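Local coordinates for protein amine oxidase (Emericella nidulans, PDB 3PGB) that probably oxidises primary amines to aldehydes, using a copper ion and a topaquinone cofactor made from one of its own tyrosines, at residues L386-A391 / S398-D403; I551-V556 / G577-H582. One frame throughout, in Å; residues are numbered along the deposited sequence.

The two contacts illustrate how one kind of antiparallel backbone pairing serves different places in a copper amine oxidase. Contact 1 (386-391 with 398-403) is wholly buried beside the copper and topaquinone, and pairs the end of the long strand 374-389 with the short strand 400-402 across a brief helical connection. Contact 2 (551-556 with 577-582) is only partly buried and joins the two strands of a long hairpin. The centres of the two contacts are about 34 Å apart. Small apolar groups and tyrosine rings fill the first; in the second a glutamate lies between a phenylalanine and an arginine. Both reach the second subunit.

Contact 1 of 2, residues L386-A391 / S398-D403; sequences LAHYAA and SVAYLD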
ATOM      1  N   LEU A 386      12.207 -16.390  -2.956  1.00 13.44           N
ATOM      2  CA  LEU A 386      13.447 -16.254  -3.702  1.00 13.34           C
ATOM      3  C   LEU A 386      14.189 -15.003  -3.247  1.00 13.64           C
ATOM      4  O   LEU A 386      13.576 -13.954  -3.045  1.00 13.54           O
ATOM      5  CB  LEU A 386      13.163 -16.198  -5.208  1.00 13.19           C
ATOM      6  CG  LEU A 386      14.316 -15.864  -6.158  1.00 12.26           C
ATOM      7  CD1 LEU A 386      15.525 -16.728  -5.877  1.00 12.64           C
ATOM      8  CD2 LEU A 386      13.873 -16.018  -7.593  1.00 11.35           C
ATOM      9  N   ALA A 387      15.504 -15.137  -3.064  1.00 13.83           N
ATOM     10  CA  ALA A 387      16.394 -14.000  -2.856  1.00 13.99           C
ATOM     11  C   ALA A 387      17.503 -14.077  -3.900  1.00 14.20           C
ATOM     12  O   ALA A 387      18.545 -14.710  -3.677  1.00 14.12           O
ATOM     13  CB  ALA A 387      16.976 -14.025  -1.458  1.00 14.10           C
ATOM     14  N   HIS A 388      17.261 -13.438  -5.043  1.00 14.32           N
ATOM     15  CA  HIS A 388      18.164 -13.501  -6.188  1.00 14.28           C
ATOM     16  C   HIS A 388      19.065 -12.275  -6.202  1.00 14.18           C
ATOM     17  O   HIS A 388      18.586 -11.159  -6.345  1.00 14.31           O
ATOM     18  CB  HIS A 388      17.353 -13.563  -7.480  1.00 14.22           C
ATOM     19  CG  HIS A 388      18.118 -14.088  -8.652  1.00 14.69           C
ATOM     20  ND1 HIS A 388      19.268 -13.488  -9.122  1.00 14.29           N
ATOM     21  CD2 HIS A 388      17.890 -15.150  -9.459  1.00 15.11           C
ATOM     22  CE1 HIS A 388      19.719 -14.164 -10.162  1.00 15.11           C
ATOM     23  NE2 HIS A 388      18.900 -15.177 -10.388  1.00 16.01           N
ATOM     24  N   TYR A 389      20.367 -12.493  -6.056  1.00 14.14           N
ATOM     25  CA  TYR A 389      21.347 -11.405  -6.015  1.00 14.01           C
ATOM     26  C   TYR A 389      22.068 -11.205  -7.355  1.00 14.30           C
ATOM     27  O   TYR A 389      21.896 -11.976  -8.299  1.00 13.89           O
ATOM     28  CB  TYR A 389      22.375 -11.673  -4.915  1.00 13.77           C
ATOM     29  CG  TYR A 389      21.801 -11.563  -3.533  1.00 13.02           C
ATOM     30  CD1 TYR A 389      20.995 -12.573  -3.009  1.00 11.73           C
ATOM     31  CD2 TYR A 389      22.058 -10.453  -2.745  1.00 10.98           C
ATOM     32  CE1 TYR A 389      20.463 -12.465  -1.741  1.00 10.87           C
ATOM     33  CE2 TYR A 389      21.532 -10.341  -1.483  1.00 10.65           C
ATOM     34  CZ  TYR A 389      20.733 -11.345  -0.986  1.00 10.52           C
ATOM     35  OH  TYR A 389      20.218 -11.219   0.283  1.00 11.22           O
ATOM     36  N   ALA A 390      22.865 -10.140  -7.413  1.00 14.86           N
ATOM     37  CA  ALA A 390      23.723  -9.845  -8.556  1.00 15.21           C
ATOM     38  C   ALA A 390      24.871  -8.993  -8.052  1.00 15.67           C
ATOM     39  O   ALA A 390      24.703  -8.239  -7.089  1.00 16.13           O
ATOM     40  CB  ALA A 390      22.952  -9.108  -9.637  1.00 15.24           C
ATOM     41  N   ALA A 391      26.031  -9.115  -8.693  1.00 15.90           N
ATOM     42  CA  ALA A 391      27.213  -8.364  -8.284  1.00 15.99           C
ATOM     43  C   ALA A 391      28.348  -8.543  -9.279  1.00 16.31           C
ATOM     44  O   ALA A 391      28.275  -9.387 -10.168  1.00 16.14           O
ATOM     45  CB  ALA A 391      27.660  -8.796  -6.898  1.00 15.95           C
ATOM     46  N   SER A 398      26.241 -15.185  -7.669  1.00 17.24           N
ATOM     47  CA  SER A 398      25.708 -16.540  -7.754  1.00 17.10           C
ATOM     48  C   SER A 398      24.603 -16.848  -6.756  1.00 17.02           C
ATOM     49  O   SER A 398      23.949 -17.877  -6.888  1.00 17.46           O
ATOM     50  CB  SER A 398      26.839 -17.548  -7.553  1.00 17.14           C
ATOM     51  OG  SER A 398      27.865 -17.370  -8.518  1.00 16.78           O
ATOM     52  N   VAL A 399      24.396 -15.998  -5.749  1.00 16.76           N
ATOM     53  CA  VAL A 399      23.383 -16.294  -4.732  1.00 16.43           C
ATOM     54  C   VAL A 399      21.966 -16.173  -5.299  1.00 16.19           C
ATOM     55  O   VAL A 399      21.587 -15.145  -5.863  1.00 16.22           O
ATOM     56  CB  VAL A 399      23.509 -15.408  -3.471  1.00 16.42           C
ATOM     57  CG1 VAL A 399      22.309 -15.610  -2.564  1.00 16.35           C
ATOM     58  CG2 VAL A 399      24.776 -15.735  -2.710  1.00 16.49           C
ATOM     59  N   ALA A 400      21.207 -17.253  -5.165  1.00 15.96           N
ATOM     60  CA  ALA A 400      19.786 -17.263  -5.480  1.00 15.69           C
ATOM     61  C   ALA A 400      19.095 -18.171  -4.464  1.00 15.49           C
ATOM     62  O   ALA A 400      18.779 -19.319  -4.756  1.00 15.12           O
ATOM     63  CB  ALA A 400      19.554 -17.743  -6.900  1.00 15.55           C
ATOM     64  N   TYR A 401      18.891 -17.640  -3.259  1.00 15.53           N
ATOM     65  CA  TYR A 401      18.297 -18.404  -2.165  1.00 15.57           C
ATOM     66  C   TYR A 401      16.869 -18.827  -2.486  1.00 15.66           C
ATOM     67  O   TYR A 401      16.072 -18.040  -2.990  1.00 15.67           O
ATOM     68  CB  TYR A 401      18.286 -17.600  -0.853  1.00 15.47           C
ATOM     69  CG  TYR A 401      19.648 -17.369  -0.237  1.00 15.20           C
ATOM     70  CD1 TYR A 401      20.468 -18.435   0.096  1.00 15.53           C
ATOM     71  CD2 TYR A 401      20.103 -16.088   0.032  1.00 14.96           C
ATOM     72  CE1 TYR A 401      21.705 -18.234   0.656  1.00 15.35           C
ATOM     73  CE2 TYR A 401      21.343 -15.877   0.595  1.00 15.21           C
ATOM     74  CZ  TYR A 401      22.140 -16.960   0.906  1.00 15.58           C
ATOM     75  OH  TYR A 401      23.384 -16.781   1.470  1.00 16.78           O
ATOM     76  N   LEU A 402      16.576 -20.088  -2.197  1.00 15.94           N
ATOM     77  CA  LEU A 402      15.231 -20.616  -2.208  1.00 16.27           C
ATOM     78  C   LEU A 402      14.991 -21.107  -0.787  1.00 16.64           C
ATOM     79  O   LEU A 402      15.485 -22.165  -0.397  1.00 16.95           O
ATOM     80  CB  LEU A 402      15.106 -21.736  -3.240  1.00 16.16           C
ATOM     81  CG  LEU A 402      15.248 -21.274  -4.701  1.00 16.10           C
ATOM     82  CD1 LEU A 402      15.525 -22.442  -5.635  1.00 15.15           C
ATOM     83  CD2 LEU A 402      14.008 -20.494  -5.158  1.00 14.85           C
ATOM     84  N   ASP A 403      14.246 -20.316  -0.017  1.00 16.94           N
ATOM     85  CA  ASP A 403      14.240 -20.432   1.447  1.00 17.10           C
ATOM     86  C   ASP A 403      13.602 -21.689   2.041  1.00 17.08           C
ATOM     87  O   ASP A 403      13.889 -22.030   3.185  1.00 16.76           O
ATOM     88  CB  ASP A 403      13.591 -19.191   2.073  1.00 17.27           C
ATOM     89  CG  ASP A 403      14.539 -18.010   2.149  1.00 17.62           C
ATOM     90  OD1 ASP A 403      15.756 -18.223   2.357  1.00 18.13           O
ATOM     91  OD2 ASP A 403      14.058 -16.864   2.016  1.00 18.58           O
TER
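Tyr-389 and Val-399 carry this contact, lying side by side with CG1 of Val-399 3.3 Å from CD1 of Tyr-389. The same tyrosine crosses Tyr-401 at a slant, its CE1 4.0 Å from Tyr-401 CD2, while the Ala-387 methyl sits at that ring's edge. On the opposite face of the sheet, bearing Leu-386, His-388, Ala-400 and Leu-402, the Ala-400 methyl lies 4.0 Å above the imidazole plane, toward its rim. CD1 of Leu-386, whose CG is trans to the backbone N (chi1 172°), lies against Tyr-401 O (3.2 Å) and also meets CD2 of Leu-402.

Behind stands the antiparallel ladder. Ala-387 and Tyr-401 exchange two backbone bonds, and Tyr-389 N gives a nearly straight one (171°) to Val-399 O. His-388 ND1 donates to Tyr-389 O through a bent bond (135°), while NE2 is bonded to OG of Ser-632, together probably limiting the ring's rotation.

Farther out, NE2 of Gln-509 is hydrogen-bonded to the Tyr-401 hydroxyl, and the Tyr-389 ring meets that of the copper ligand His-532. Tyr-389 OH is hydrogen-bonded to topaquinone O4 at position 484. The pair thus carries a tyrosine that holds the cofactor at one end and Asp-403, the predicted proton acceptor, at the other.

Contact 2 of 2, residues I551-V556 / G577-H582; sequences IELVSV and GRSFIH
Glu-552 and Phe-580 face each other as a non-hydrogen-bonded antiparallel pair, and the side chains cross at a slant, although the carboxylate and ring planes are only 17° apart. CD of the glutamate comes 3.8 Å from CE1 of the phenylalanine. With CG trans to the backbone N (chi1 -172°) and the rest of the chain extended, the glutamate also reaches Arg-578 on the same face of the sheet.

The charges there do not close into a salt bridge. OE1 of Glu-552 touches CD of Arg-578 at 3.4 Å but remains 4.1 Å from its NH1, near the guanidinium plane. That NH1 is instead salt-bridged to Glu-612, so the arginine probably feels two carboxylates, one directly and one at longer range.

Apolar contact gathers at one end, where Ile-551 and Ile-581 lie side by side, CG2 of the first 3.6 Å from CD1 of the second. Leu-688 and Val-690 of strand 686-698 also pack on Ile-551; Leu-688 is a ligand of a bound calcium. On the face bearing Leu-553, the leucine's CB passes 3.9 Å from OG of Ser-579.

Five backbone hydrogen bonds join the strands. Leu-553 and Ser-579 exchange two, as do Ser-555 and Gly-577, while Ile-581 N gives the fifth to Ile-551 O. In that same pair a water stands in for the second direct bond, taking the N-H of Ile-551 at 2.8 Å and donating to Ile-581 O at 2.6 Å.

On its other side strand 548-562 is paired with strand 597-603, and Tyr-521 and Gly-520 of the second subunit pack on Val-554 and Arg-578. The arrangement is a regular antiparallel beta hairpin, strands 548-562 and 570-580, of the kind that reaches across to the partner subunit in copper amine oxidase dimers.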
ATOM      1  N   ILE A 551     -11.018 -16.934 -15.131  1.00 14.04           N
ATOM      2  CA  ILE A 551     -10.344 -15.656 -14.935  1.00 13.94           C
ATOM      3  C   ILE A 551     -10.838 -14.667 -15.979  1.00 14.17           C
ATOM      4  O   ILE A 551     -10.800 -14.959 -17.167  1.00 14.20           O
ATOM      5  CB  ILE A 551      -8.818 -15.770 -15.067  1.00 13.74           C
ATOM      6  CG1 ILE A 551      -8.242 -16.673 -13.968  1.00 13.54           C
ATOM      7  CG2 ILE A 551      -8.184 -14.391 -15.026  1.00 13.26           C
ATOM      8  CD1 ILE A 551      -8.634 -16.292 -12.560  1.00 12.91           C
ATOM      9  N   GLU A 552     -11.314 -13.507 -15.534  1.00 14.42           N
ATOM     10  CA  GLU A 552     -11.730 -12.452 -16.449  1.00 14.49           C
ATOM     11  C   GLU A 552     -10.805 -11.268 -16.259  1.00 14.62           C
ATOM     12  O   GLU A 552     -10.514 -10.880 -15.126  1.00 14.36           O
ATOM     13  CB  GLU A 552     -13.173 -12.022 -16.205  1.00 14.40           C
ATOM     14  CG  GLU A 552     -13.690 -11.054 -17.275  1.00 14.91           C
ATOM     15  CD  GLU A 552     -15.139 -10.642 -17.077  1.00 16.01           C
ATOM     16  OE1 GLU A 552     -15.778 -10.192 -18.057  1.00 17.09           O
ATOM     17  OE2 GLU A 552     -15.647 -10.760 -15.945  1.00 17.25           O
ATOM     18  N   LEU A 553     -10.341 -10.714 -17.375  1.00 14.75           N
ATOM     19  CA  LEU A 553      -9.550  -9.494 -17.370  1.00 14.97           C
ATOM     20  C   LEU A 553     -10.471  -8.362 -17.779  1.00 15.33           C
ATOM     21  O   LEU A 553     -11.068  -8.397 -18.859  1.00 15.54           O
ATOM     22  CB  LEU A 553      -8.365  -9.596 -18.334  1.00 14.70           C
ATOM     23  CG  LEU A 553      -7.437 -10.797 -18.130  1.00 14.18           C
ATOM     24  CD1 LEU A 553      -6.369 -10.845 -19.221  1.00 13.56           C
ATOM     25  CD2 LEU A 553      -6.806 -10.761 -16.748  1.00 12.83           C
ATOM     26  N   VAL A 554     -10.624  -7.388 -16.893  1.00 15.64           N
ATOM     27  CA  VAL A 554     -11.425  -6.221 -17.173  1.00 15.85           C
ATOM     28  C   VAL A 554     -10.465  -5.067 -17.197  1.00 16.49           C
ATOM     29  O   VAL A 554      -9.830  -4.755 -16.186  1.00 16.61           O
ATOM     30  CB  VAL A 554     -12.495  -5.977 -16.114  1.00 15.88           C
ATOM     31  CG1 VAL A 554     -13.254  -4.685 -16.420  1.00 15.50           C
ATOM     32  CG2 VAL A 554     -13.437  -7.157 -16.058  1.00 15.95           C
ATOM     33  N   SER A 555     -10.375  -4.434 -18.360  1.00 16.92           N
ATOM     34  CA  SER A 555      -9.349  -3.458 -18.625  1.00 17.03           C
ATOM     35  C   SER A 555      -9.989  -2.108 -18.914  1.00 16.80           C
ATOM     36  O   SER A 555     -11.062  -2.041 -19.503  1.00 16.59           O
ATOM     37  CB  SER A 555      -8.518  -3.936 -19.818  1.00 17.19           C
ATOM     38  OG  SER A 555      -7.152  -4.034 -19.464  1.00 18.57           O
ATOM     39  N   VAL A 556      -9.331  -1.036 -18.485  1.00 16.93           N
ATOM     40  CA  VAL A 556      -9.761   0.319 -18.817  1.00 17.08           C
ATOM     41  C   VAL A 556      -8.791   0.830 -19.867  1.00 17.28           C
ATOM     42  O   VAL A 556      -7.600   0.952 -19.594  1.00 17.68           O
ATOM     43  CB  VAL A 556      -9.760   1.243 -17.577  1.00 17.01           C
ATOM     44  CG1 VAL A 556     -10.217   2.636 -17.947  1.00 16.46           C
ATOM     45  CG2 VAL A 556     -10.655   0.669 -16.494  1.00 16.47           C
ATOM     46  N   GLY A 577     -12.546  -3.078 -21.587  1.00 21.17           N
ATOM     47  CA  GLY A 577     -12.196  -4.183 -22.472  1.00 21.38           C
ATOM     48  C   GLY A 577     -12.254  -5.491 -21.709  1.00 21.49           C
ATOM     49  O   GLY A 577     -11.471  -5.700 -20.785  1.00 21.59           O
ATOM     50  N   ARG A 578     -13.173  -6.376 -22.090  1.00 21.69           N
ATOM     51  CA  ARG A 578     -13.367  -7.636 -21.373  1.00 21.98           C
ATOM     52  C   ARG A 578     -12.938  -8.857 -22.167  1.00 22.05           C
ATOM     53  O   ARG A 578     -13.226  -8.966 -23.357  1.00 22.20           O
ATOM     54  CB  ARG A 578     -14.821  -7.801 -20.976  1.00 21.94           C
ATOM     55  CG  ARG A 578     -15.349  -6.636 -20.197  1.00 22.56           C
ATOM     56  CD  ARG A 578     -16.396  -7.077 -19.223  1.00 23.78           C
ATOM     57  NE  ARG A 578     -17.377  -6.034 -18.990  1.00 25.29           N
ATOM     58  CZ  ARG A 578     -18.456  -6.191 -18.238  1.00 27.30           C
ATOM     59  NH1 ARG A 578     -18.684  -7.355 -17.624  1.00 27.75           N
ATOM     60  NH2 ARG A 578     -19.306  -5.179 -18.094  1.00 27.83           N
ATOM     61  N   SER A 579     -12.264  -9.778 -21.485  1.00 22.10           N
ATOM     62  CA  SER A 579     -11.841 -11.034 -22.077  1.00 22.19           C
ATOM     63  C   SER A 579     -11.664 -12.075 -20.985  1.00 22.30           C
ATOM     64  O   SER A 579     -11.265 -11.743 -19.867  1.00 22.60           O
ATOM     65  CB  SER A 579     -10.518 -10.854 -22.830  1.00 22.25           C
ATOM     66  OG  SER A 579      -9.441 -10.615 -21.935  1.00 22.24           O
ATOM     67  N   PHE A 580     -11.956 -13.330 -21.312  1.00 22.22           N
ATOM     68  CA  PHE A 580     -11.705 -14.441 -20.405  1.00 22.20           C
ATOM     69  C   PHE A 580     -10.421 -15.147 -20.814  1.00 22.10           C
ATOM     70  O   PHE A 580     -10.162 -15.312 -22.004  1.00 22.30           O
ATOM     71  CB  PHE A 580     -12.859 -15.438 -20.454  1.00 22.25           C
ATOM     72  CG  PHE A 580     -14.171 -14.880 -19.986  1.00 22.65           C
ATOM     73  CD1 PHE A 580     -14.420 -14.699 -18.631  1.00 23.28           C
ATOM     74  CD2 PHE A 580     -15.168 -14.557 -20.895  1.00 23.52           C
ATOM     75  CE1 PHE A 580     -15.642 -14.191 -18.187  1.00 23.75           C
ATOM     76  CE2 PHE A 580     -16.396 -14.050 -20.464  1.00 23.97           C
ATOM     77  CZ  PHE A 580     -16.632 -13.865 -19.106  1.00 24.04           C
ATOM     78  N   ILE A 581      -9.612 -15.552 -19.842  1.00 22.05           N
ATOM     79  CA  ILE A 581      -8.473 -16.423 -20.123  1.00 22.08           C
ATOM     80  C   ILE A 581      -9.037 -17.797 -20.470  1.00 22.37           C
ATOM     81  O   ILE A 581      -9.753 -18.393 -19.675  1.00 22.49           O
ATOM     82  CB  ILE A 581      -7.503 -16.517 -18.931  1.00 21.97           C
ATOM     83  CG1 ILE A 581      -6.787 -15.180 -18.734  1.00 21.72           C
ATOM     84  CG2 ILE A 581      -6.476 -17.626 -19.153  1.00 22.00           C
ATOM     85  CD1 ILE A 581      -5.798 -15.172 -17.587  1.00 21.44           C
ATOM     86  N   HIS A 582      -8.740 -18.280 -21.671  1.00 22.87           N
ATOM     87  CA  HIS A 582      -9.332 -19.525 -22.166  1.00 23.32           C
ATOM     88  C   HIS A 582      -8.512 -20.754 -21.813  1.00 23.33           C
ATOM     89  O   HIS A 582      -9.061 -21.847 -21.650  1.00 23.29           O
ATOM     90  CB  HIS A 582      -9.481 -19.475 -23.684  1.00 23.53           C
ATOM     91  CG  HIS A 582     -10.426 -18.424 -24.161  1.00 24.97           C
ATOM     92  ND1 HIS A 582     -11.768 -18.434 -23.847  1.00 26.01           N
ATOM     93  CD2 HIS A 582     -10.229 -17.336 -24.942  1.00 26.51           C
ATOM     94  CE1 HIS A 582     -12.356 -17.393 -24.408  1.00 26.84           C
ATOM     95  NE2 HIS A 582     -11.444 -16.711 -25.078  1.00 27.41           N
TER
HETATM   96  O   HOH W   1      -9.927 -18.549 -17.126  1.00 15.23           O